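Local coordinates for protein carboxypeptidase D (Drosophila melanogaster, PDB 3MN8) that removes C-terminal arginine and lysine residues from peptides and proteins as a zinc-dependent metallocarboxypeptidase that processes growth factors, peptide hormones and neuropeptides, at residues A[91-96]-A[373-378]; A[107-112]-A[315-320]; A[204-209]-A[290-295]. All coordinates share one frame; numbering follows the deposited sequence.

Contact 1. Residues A[91-96]-A[373-378]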
loop_
_atom_site.group_PDB
_atom_site.type_symbol
_atom_site.label_atom_id
_atom_site.label_comp_id
_atom_site.label_asym_id
_atom_site.label_seq_id
_atom_site.Cartn_x
_atom_site.Cartn_y
_atom_site.Cartn_z
ATOM N N THR A 91 3.318 -11.481 11.599
ATOM C CA THR A 91 2.258 -10.542 11.265
ATOM C C THR A 91 2.747 -9.612 10.170
ATOM O O THR A 91 3.810 -8.997 10.319
ATOM C CB THR A 91 1.805 -9.678 12.456
ATOM O OG1 THR A 91 1.183 -10.508 13.448
ATOM C CG2 THR A 91 0.802 -8.643 11.980
ATOM N N PRO A 92 1.974 -9.518 9.066
ATOM C CA PRO A 92 2.274 -8.690 7.892
ATOM C C PRO A 92 2.128 -7.201 8.169
ATOM O O PRO A 92 1.046 -6.750 8.559
ATOM C CB PRO A 92 1.210 -9.112 6.871
ATOM C CG PRO A 92 0.590 -10.367 7.420
ATOM C CD PRO A 92 0.734 -10.296 8.892
ATOM N N PRO A 93 3.209 -6.437 7.964
ATOM C CA PRO A 93 3.068 -4.981 7.965
ATOM C C PRO A 93 2.526 -4.554 6.608
ATOM O O PRO A 93 2.894 -5.101 5.564
ATOM C CB PRO A 93 4.505 -4.464 8.169
ATOM C CG PRO A 93 5.402 -5.641 7.963
ATOM C CD PRO A 93 4.569 -6.861 7.619
ATOM N N VAL A 94 1.628 -3.583 6.624
ATOM C CA VAL A 94 0.999 -3.124 5.409
ATOM C C VAL A 94 0.836 -1.621 5.540
ATOM O O VAL A 94 0.845 -1.101 6.661
ATOM C CB VAL A 94 -0.379 -3.781 5.232
ATOM C CG1 VAL A 94 -1.009 -3.353 3.921
ATOM C CG2 VAL A 94 -0.260 -5.301 5.311
ATOM N N LYS A 95 0.700 -0.921 4.412
ATOM C CA LYS A 95 0.476 0.529 4.425
ATOM C C LYS A 95 -0.520 1.019 3.370
ATOM O O LYS A 95 -0.649 0.444 2.284
ATOM C CB LYS A 95 1.796 1.291 4.289
ATOM C CG LYS A 95 2.520 1.090 2.971
ATOM C CD LYS A 95 3.973 0.696 3.226
ATOM C CE LYS A 95 4.885 1.191 2.109
ATOM N NZ LYS A 95 4.444 0.803 0.742
ATOM N N TYR A 96 -1.235 2.080 3.717
ATOM C CA TYR A 96 -2.052 2.821 2.760
ATOM C C TYR A 96 -1.561 4.267 2.700
ATOM O O TYR A 96 -1.473 4.944 3.733
ATOM C CB TYR A 96 -3.524 2.803 3.175
ATOM C CG TYR A 96 -4.287 1.596 2.688
ATOM C CD1 TYR A 96 -3.827 0.848 1.610
ATOM C CD2 TYR A 96 -5.479 1.208 3.297
ATOM C CE1 TYR A 96 -4.532 -0.243 1.149
ATOM C CE2 TYR A 96 -6.190 0.109 2.845
ATOM C CZ TYR A 96 -5.706 -0.617 1.769
ATOM O OH TYR A 96 -6.379 -1.723 1.296
ATOM N N GLU A 373 11.906 -13.545 8.811
ATOM C CA GLU A 373 10.553 -13.732 8.327
ATOM C C GLU A 373 10.428 -13.365 6.860
ATOM O O GLU A 373 11.143 -12.493 6.360
ATOM C CB GLU A 373 9.567 -12.874 9.120
ATOM C CG GLU A 373 10.034 -12.436 10.480
ATOM C CD GLU A 373 9.094 -11.405 11.086
ATOM O OE1 GLU A 373 7.938 -11.780 11.387
ATOM O OE2 GLU A 373 9.508 -10.226 11.252
ATOM N N TYR A 374 9.497 -14.026 6.179
ATOM C CA TYR A 374 9.139 -13.661 4.817
ATOM C C TYR A 374 7.661 -13.975 4.611
ATOM O O TYR A 374 7.107 -14.889 5.230
ATOM C CB TYR A 374 9.969 -14.435 3.799
ATOM C CG TYR A 374 9.487 -15.854 3.623
ATOM C CD1 TYR A 374 10.012 -16.894 4.396
ATOM C CD2 TYR A 374 8.482 -16.154 2.704
ATOM C CE1 TYR A 374 9.541 -18.200 4.250
ATOM C CE2 TYR A 374 8.012 -17.449 2.553
ATOM C CZ TYR A 374 8.545 -18.464 3.327
ATOM O OH TYR A 374 8.078 -19.741 3.166
ATOM N N TRP A 375 7.025 -13.190 3.752
ATOM C CA TRP A 375 5.670 -13.449 3.331
ATOM C C TRP A 375 5.712 -13.420 1.822
ATOM O O TRP A 375 6.166 -12.431 1.240
ATOM C CB TRP A 375 4.726 -12.344 3.802
ATOM C CG TRP A 375 4.771 -12.073 5.259
ATOM C CD1 TRP A 375 3.841 -12.443 6.200
ATOM C CD2 TRP A 375 5.786 -11.348 5.960
ATOM N NE1 TRP A 375 4.232 -12.004 7.445
ATOM C CE2 TRP A 375 5.423 -11.333 7.324
ATOM C CE3 TRP A 375 6.976 -10.716 5.567
ATOM C CZ2 TRP A 375 6.206 -10.720 8.289
ATOM C CZ3 TRP A 375 7.754 -10.117 6.529
ATOM C CH2 TRP A 375 7.368 -10.119 7.872
ATOM N N ARG A 376 5.252 -14.485 1.177
ATOM C CA ARG A 376 5.236 -14.505 -0.275
ATOM C C ARG A 376 3.807 -14.625 -0.762
ATOM O O ARG A 376 3.170 -15.687 -0.680
ATOM C CB ARG A 376 6.108 -15.631 -0.826
ATOM C CG ARG A 376 6.093 -15.762 -2.346
ATOM C CD ARG A 376 6.692 -14.554 -3.035
ATOM N NE ARG A 376 6.633 -14.673 -4.493
ATOM C CZ ARG A 376 6.985 -13.719 -5.351
ATOM N NH1 ARG A 376 7.424 -12.547 -4.919
ATOM N NH2 ARG A 376 6.901 -13.935 -6.652
ATOM N N LEU A 377 3.296 -13.507 -1.252
ATOM C CA LEU A 377 1.930 -13.469 -1.730
ATOM C C LEU A 377 1.828 -14.368 -2.938
ATOM O O LEU A 377 2.652 -14.293 -3.844
ATOM C CB LEU A 377 1.547 -12.042 -2.106
ATOM C CG LEU A 377 1.678 -11.009 -0.995
ATOM C CD1 LEU A 377 1.033 -9.710 -1.438
ATOM C CD2 LEU A 377 1.060 -11.518 0.300
ATOM N N LEU A 378 0.807 -15.207 -2.971
ATOM C CA LEU A 378 0.653 -16.116 -4.094
ATOM C C LEU A 378 -0.797 -16.276 -4.539
ATOM O O LEU A 378 -1.726 -16.256 -3.749
ATOM C CB LEU A 378 1.287 -17.482 -3.778
ATOM C CG LEU A 378 2.822 -17.595 -3.699
ATOM C CD1 LEU A 378 3.252 -18.934 -3.143
ATOM C CD2 LEU A 378 3.473 -17.379 -5.056
#

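Contact 2. Residues A[107-112]-A[315-320]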
loop_
_atom_site.group_PDB
_atom_site.type_symbol
_atom_site.label_atom_id
_atom_site.label_comp_id
_atom_site.label_asym_id
_atom_site.label_seq_id
_atom_site.Cartn_x
_atom_site.Cartn_y
_atom_site.Cartn_z
ATOM N N GLY A 107 -9.005 9.955 -1.374
ATOM C CA GLY A 107 -8.215 8.963 -0.660
ATOM C C GLY A 107 -7.823 9.466 0.714
ATOM O O GLY A 107 -7.895 8.735 1.713
ATOM N N ARG A 108 -7.401 10.727 0.756
ATOM C CA ARG A 108 -7.084 11.399 2.010
ATOM C C ARG A 108 -8.166 11.121 3.036
ATOM O O ARG A 108 -7.903 10.529 4.084
ATOM C CB ARG A 108 -6.940 12.913 1.807
ATOM C CG ARG A 108 -7.109 13.693 3.091
ATOM C CD ARG A 108 -7.082 15.203 2.899
ATOM N NE ARG A 108 -5.720 15.716 2.914
ATOM C CZ ARG A 108 -5.155 16.454 3.869
ATOM N NH1 ARG A 108 -5.817 16.834 4.955
ATOM N NH2 ARG A 108 -3.893 16.826 3.709
ATOM N N GLN A 109 -9.388 11.534 2.726
ATOM C CA GLN A 109 -10.491 11.401 3.679
ATOM C C GLN A 109 -10.870 9.955 3.950
ATOM O O GLN A 109 -11.240 9.617 5.085
ATOM C CB GLN A 109 -11.722 12.196 3.239
ATOM C CG GLN A 109 -11.733 13.618 3.746
ATOM C CD GLN A 109 -11.451 13.689 5.225
ATOM O OE1 GLN A 109 -10.473 14.304 5.657
ATOM N NE2 GLN A 109 -12.304 13.054 6.015
ATOM N N LEU A 110 -10.771 9.104 2.925
ATOM C CA LEU A 110 -11.067 7.681 3.103
ATOM C C LEU A 110 -10.155 7.010 4.137
ATOM O O LEU A 110 -10.585 6.118 4.884
ATOM C CB LEU A 110 -10.985 6.930 1.778
ATOM C CG LEU A 110 -12.113 7.212 0.781
ATOM C CD1 LEU A 110 -11.957 6.309 -0.421
ATOM C CD2 LEU A 110 -13.462 6.988 1.404
ATOM N N LEU A 111 -8.896 7.437 4.182
ATOM C CA LEU A 111 -7.963 6.867 5.136
ATOM C C LEU A 111 -8.238 7.410 6.521
ATOM O O LEU A 111 -8.057 6.716 7.516
ATOM C CB LEU A 111 -6.523 7.154 4.731
ATOM C CG LEU A 111 -6.025 6.306 3.564
ATOM C CD1 LEU A 111 -4.549 6.568 3.286
ATOM C CD2 LEU A 111 -6.268 4.844 3.903
ATOM N N VAL A 112 -8.677 8.658 6.589
ATOM C CA VAL A 112 -9.047 9.243 7.861
ATOM C C VAL A 112 -10.231 8.470 8.409
ATOM O O VAL A 112 -10.251 8.086 9.581
ATOM C CB VAL A 112 -9.401 10.719 7.693
ATOM C CG1 VAL A 112 -10.255 11.194 8.849
ATOM C CG2 VAL A 112 -8.116 11.548 7.572
ATOM N N SER A 315 -19.869 16.636 0.848
ATOM C CA SER A 315 -21.122 15.869 0.818
ATOM C C SER A 315 -20.954 14.583 0.028
ATOM O O SER A 315 -21.708 13.625 0.208
ATOM C CB SER A 315 -22.268 16.708 0.221
ATOM O OG SER A 315 -22.010 17.062 -1.134
ATOM N N THR A 316 -19.958 14.587 -0.853
ATOM C CA THR A 316 -19.611 13.431 -1.663
ATOM C C THR A 316 -18.988 12.337 -0.805
ATOM O O THR A 316 -19.204 11.143 -1.046
ATOM C CB THR A 316 -18.629 13.835 -2.783
ATOM O OG1 THR A 316 -19.372 14.258 -3.930
ATOM C CG2 THR A 316 -17.734 12.681 -3.177
ATOM N N LEU A 317 -18.237 12.758 0.209
ATOM C CA LEU A 317 -17.409 11.871 1.025
ATOM C C LEU A 317 -18.121 10.653 1.631
ATOM O O LEU A 317 -17.577 9.540 1.615
ATOM C CB LEU A 317 -16.712 12.672 2.123
ATOM C CG LEU A 317 -15.907 13.900 1.688
ATOM C CD1 LEU A 317 -15.449 14.663 2.925
ATOM C CD2 LEU A 317 -14.715 13.539 0.782
ATOM N N PRO A 318 -19.320 10.855 2.196
ATOM C CA PRO A 318 -20.018 9.707 2.779
ATOM C C PRO A 318 -20.297 8.599 1.766
ATOM O O PRO A 318 -20.129 7.427 2.114
ATOM C CB PRO A 318 -21.309 10.324 3.293
ATOM C CG PRO A 318 -20.913 11.717 3.653
ATOM C CD PRO A 318 -19.954 12.126 2.576
ATOM N N GLN A 319 -20.696 8.961 0.544
ATOM C CA GLN A 319 -20.850 7.995 -0.565
ATOM C C GLN A 319 -19.550 7.252 -0.938
ATOM O O GLN A 319 -19.531 6.015 -1.113
ATOM C CB GLN A 319 -21.386 8.695 -1.823
ATOM C CG GLN A 319 -22.898 8.657 -1.992
ATOM C CD GLN A 319 -23.532 10.028 -1.831
ATOM O OE1 GLN A 319 -24.523 10.350 -2.493
ATOM N NE2 GLN A 319 -22.954 10.849 -0.951
ATOM N N GLU A 320 -18.474 8.022 -1.095
ATOM C CA GLU A 320 -17.171 7.458 -1.404
ATOM C C GLU A 320 -16.796 6.444 -0.339
ATOM O O GLU A 320 -16.215 5.395 -0.641
ATOM C CB GLU A 320 -16.101 8.551 -1.496
ATOM C CG GLU A 320 -16.385 9.625 -2.558
ATOM C CD GLU A 320 -16.376 9.092 -4.000
ATOM O OE1 GLU A 320 -16.236 7.865 -4.199
ATOM O OE2 GLU A 320 -16.506 9.910 -4.943
#

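Contact 3. Residues A[204-209]-A[290-295]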
loop_
_atom_site.group_PDB
_atom_site.type_symbol
_atom_site.label_atom_id
_atom_site.label_comp_id
_atom_site.label_asym_id
_atom_site.label_seq_id
_atom_site.Cartn_x
_atom_site.Cartn_y
_atom_site.Cartn_z
ATOM N N TRP A 204 11.193 5.319 4.834
ATOM C CA TRP A 204 10.187 4.553 5.533
ATOM C C TRP A 204 9.989 3.216 4.855
ATOM O O TRP A 204 10.076 2.156 5.484
ATOM C CB TRP A 204 8.884 5.343 5.566
ATOM C CG TRP A 204 7.871 4.781 6.485
ATOM C CD1 TRP A 204 8.065 4.394 7.781
ATOM C CD2 TRP A 204 6.481 4.547 6.196
ATOM N NE1 TRP A 204 6.883 3.917 8.313
ATOM C CE2 TRP A 204 5.897 4.003 7.360
ATOM C CE3 TRP A 204 5.680 4.735 5.066
ATOM C CZ2 TRP A 204 4.549 3.647 7.422
ATOM C CZ3 TRP A 204 4.347 4.381 5.132
ATOM C CH2 TRP A 204 3.795 3.845 6.298
ATOM N N ILE A 205 9.755 3.269 3.553
ATOM C CA ILE A 205 9.440 2.069 2.776
ATOM C C ILE A 205 10.499 0.967 2.941
ATOM O O ILE A 205 10.159 -0.221 3.018
ATOM C CB ILE A 205 9.197 2.417 1.268
ATOM C CG1 ILE A 205 7.989 3.348 1.120
ATOM C CG2 ILE A 205 8.974 1.171 0.440
ATOM C CD1 ILE A 205 7.907 4.048 -0.220
ATOM N N VAL A 206 11.769 1.361 3.014
ATOM C CA VAL A 206 12.865 0.397 3.142
ATOM C C VAL A 206 13.178 0.082 4.606
ATOM O O VAL A 206 14.025 -0.766 4.903
ATOM C CB VAL A 206 14.157 0.889 2.442
ATOM C CG1 VAL A 206 13.939 1.024 0.937
ATOM C CG2 VAL A 206 14.620 2.205 3.044
ATOM N N SER A 207 12.473 0.749 5.518
ATOM C CA SER A 207 12.763 0.627 6.946
ATOM C C SER A 207 12.059 -0.570 7.584
ATOM O O SER A 207 12.443 -1.025 8.661
ATOM C CB SER A 207 12.407 1.928 7.681
ATOM O OG SER A 207 11.038 1.976 8.048
ATOM N N LYS A 208 11.037 -1.074 6.911
ATOM C CA LYS A 208 10.279 -2.218 7.397
ATOM C C LYS A 208 9.907 -3.135 6.243
ATOM O O LYS A 208 9.773 -2.698 5.106
ATOM C CB LYS A 208 8.995 -1.750 8.092
ATOM C CG LYS A 208 9.240 -0.853 9.277
ATOM C CD LYS A 208 7.977 -0.555 10.068
ATOM C CE LYS A 208 8.383 0.072 11.411
ATOM N NZ LYS A 208 7.268 0.425 12.343
ATOM N N PRO A 209 9.718 -4.415 6.543
ATOM C CA PRO A 209 9.413 -5.414 5.522
ATOM C C PRO A 209 7.939 -5.369 5.101
ATOM O O PRO A 209 7.206 -6.352 5.241
ATOM C CB PRO A 209 9.696 -6.716 6.257
ATOM C CG PRO A 209 9.331 -6.394 7.680
ATOM C CD PRO A 209 9.831 -5.013 7.890
ATOM N N GLN A 290 4.946 3.575 -6.696
ATOM C CA GLN A 290 4.442 2.217 -6.898
ATOM C C GLN A 290 5.575 1.292 -7.278
ATOM O O GLN A 290 5.912 0.361 -6.561
ATOM C CB GLN A 290 3.387 2.186 -8.008
ATOM C CG GLN A 290 2.786 0.815 -8.250
ATOM C CD GLN A 290 1.994 0.734 -9.555
ATOM O OE1 GLN A 290 0.779 0.943 -9.571
ATOM N NE2 GLN A 290 2.685 0.425 -10.656
ATOM N N ASP A 291 6.172 1.552 -8.429
ATOM C CA ASP A 291 7.208 0.659 -8.919
ATOM C C ASP A 291 8.413 0.671 -7.989
ATOM O O ASP A 291 9.193 -0.285 -7.969
ATOM C CB ASP A 291 7.602 0.997 -10.368
ATOM C CG ASP A 291 6.525 0.594 -11.381
ATOM O OD1 ASP A 291 5.429 0.155 -10.957
ATOM O OD2 ASP A 291 6.774 0.710 -12.601
ATOM N N PHE A 292 8.557 1.747 -7.215
ATOM C CA PHE A 292 9.690 1.835 -6.306
ATOM C C PHE A 292 9.561 0.806 -5.180
ATOM O O PHE A 292 10.529 0.121 -4.833
ATOM C CB PHE A 292 9.870 3.237 -5.741
ATOM C CG PHE A 292 10.842 3.295 -4.610
ATOM C CD1 PHE A 292 12.183 3.523 -4.856
ATOM C CD2 PHE A 292 10.423 3.095 -3.297
ATOM C CE1 PHE A 292 13.105 3.561 -3.814
ATOM C CE2 PHE A 292 11.331 3.140 -2.253
ATOM C CZ PHE A 292 12.675 3.369 -2.509
ATOM N N ASN A 293 8.360 0.680 -4.634
ATOM C CA ASN A 293 8.076 -0.385 -3.680
ATOM C C ASN A 293 8.516 -1.772 -4.170
ATOM O O ASN A 293 9.231 -2.502 -3.475
ATOM C CB ASN A 293 6.585 -0.395 -3.329
ATOM C CG ASN A 293 6.228 0.630 -2.252
ATOM O OD1 ASN A 293 6.137 0.300 -1.061
ATOM N ND2 ASN A 293 6.020 1.879 -2.670
ATOM N N TYR A 294 8.097 -2.120 -5.379
ATOM C CA TYR A 294 8.301 -3.471 -5.884
ATOM C C TYR A 294 9.770 -3.752 -6.157
ATOM O O TYR A 294 10.295 -4.806 -5.792
ATOM C CB TYR A 294 7.463 -3.695 -7.151
ATOM C CG TYR A 294 7.512 -5.107 -7.695
ATOM C CD1 TYR A 294 7.037 -6.188 -6.940
ATOM C CD2 TYR A 294 8.021 -5.364 -8.973
ATOM C CE1 TYR A 294 7.076 -7.486 -7.443
ATOM C CE2 TYR A 294 8.064 -6.654 -9.487
ATOM C CZ TYR A 294 7.592 -7.714 -8.720
ATOM O OH TYR A 294 7.633 -8.998 -9.235
ATOM N N ALA A 295 10.425 -2.784 -6.788
ATOM C CA ALA A 295 11.788 -2.949 -7.289
ATOM C C ALA A 295 12.867 -2.781 -6.224
ATOM O O ALA A 295 13.983 -3.251 -6.412
ATOM C CB ALA A 295 12.039 -1.989 -8.443
#

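Contact 1. Residues A[91-96]-A[373-378]
Pro92 and Trp375 are the closest backbone positions of 91-96 and 373-378, with 7.4 Å between Pro92 CA and Trp375 CA, and the two strands involved belong to different sheets. The Trp375 indole carries the contact. Its CG stands anti to the carbonyl carbon (chi1 -54°), which directs the ring toward the two prolines. Pro92 CA sits above one face, toward the rim, and makes an off-centre CH-pi contact. Pro93 CD lies over the same face, 4.2 Å from Trp375 CZ2. The Pro92 side chain crosses the indole at about a right angle, with Pro92 CG 4.0 Å from Trp375 CD1.

The contact joins two domains. Strand 93-97 runs within the mixed sheet of the catalytic domain, and strand 373-376 is an outermost strand of a sheet in the C-terminal transthyretin-like domain.

Polar bonds run beside this packing. Trp375 NE1 hydrogen bonds to Leu90 O, which probably limits how the indole can turn. Thr91 O lies oblique to the ring, 3.6 Å from Trp375 CZ2, and is hydrogen-bonded by Arg87 NE. Glu373 also reaches the catalytic domain: OE1 accepts from Leu90 N, and OE2 forms a salt bridge with Arg87.

Contact 2. Residues A[107-112]-A[315-320]
Leu317 turns its branch toward Gln109 because CG stands anti to the carbonyl carbon (chi1 -53°), while the Gln109 chain bends at chi2 (-49°) and offers its CB and CG to the leucine. The two side chains cross obliquely. Each methyl of Leu317 has its own partner. CD1 rests on Gln109 CG at 3.9 Å, and CD2 lies 4.1 Å from Gln109 CB. Only the aliphatic part of the glutamine is used here. Its amide is engaged outside the pair, where OE1 accepts a hydrogen bond from Ala41 N.

One residue further along the first helix, Leu110 makes the second contact. Its CD2 methyl reaches the backbone of Glu320, 3.8 Å from Glu320 O. The same methyl is 4.2 Å from Glu320 CB. Glu320 therefore meets the leucine with its backbone and the root of its side chain. Its carboxylate leads away. Glu320 O also accepts a hydrogen bond from Asn324 ND2.

The contact is buried: aliphatic carbons meet at Gln109 and Leu317, while a Leu110 methyl lies against a backbone carbonyl. Neighbouring positions Gln109 and Leu110 face Leu317 and Glu320, which lie about one helical turn apart. Helix 106-121 begins just after His101 and Glu104, two of the zinc ligands. Its packing against helix 317-333 is a helix-helix contact beside the central mixed sheet, typical of the alpha/beta catalytic domain of M14 carboxypeptidases.

Contact 3. Residues A[204-209]-A[290-295]
Apolar contacts between Ile205 and Phe292 make up much of this interface. The Ile205 CD1 methyl comes 4.1 Å from Phe292 CE2, and the Ile205 CG2 branch approaches the same ring carbon. The two side chains run at a slant to each other. In Ile205, CG1 stands beside the backbone N (chi1 -62°) and CG2 lies anti to it, and both branches reach the Phe292 ring and the Asn293 amide. Phe292 has CG anti to the backbone N (chi1 168°), which swings the ring toward the isoleucine. Val206 adds a looser contact at the more exposed border, with CG1 4.4 Å from Phe292 CZ. Phe292 is also stacked with Phe296, one turn further along helix 289-296.

A second group of contacts is between aliphatic carbon and amide. Ile205 crosses Asn293 at about a right angle. Its CG2 faces Asn293 OD1, and its CD1 lies 3.8 Å from Asn293 ND2. An alanine in place of the isoleucine lacks both branches, which would probably leave a gap between Phe292 and the Asn293 amide and let the phenyl ring shift.

The contact lies in the catalytic domain. It joins helix 196-205 and the residues after it to helix 289-296, close to the central sheet, whose strand 93-97 supplies Lys95 as a neighbour of both Ile205 and Asn293.

The Asn293 amide is held by polar partners outside the pair. OD1 probably accepts from Lys95 NZ, and ND2 donates to Met289 O, so the buried amide probably has a partner at each end.

Strand 93-97 ties the three contacts together. Contacts 1 and 3 are neighbours, with centres 12 Å apart, and they touch where Lys95 packs on Trp204 and Pro93 on Pro209. Contact 2 lies about 26 Å from the centre of each. It still touches contact 1 where Leu111 packs on Tyr96; helix 106-121 is the next helix after strand 93-97. In chain order the segments run 91-96, 107-112, 204-209, 290-295, 315-320 and 373-378, so contact 1 encloses contact 2, which encloses contact 3. Contacts 2 and 3 lie within the catalytic domain, while contact 1 joins it to the transthyretin-like domain. Together these form the first carboxypeptidase-like unit, the active 1B form, of multi-domain carboxypeptidase D.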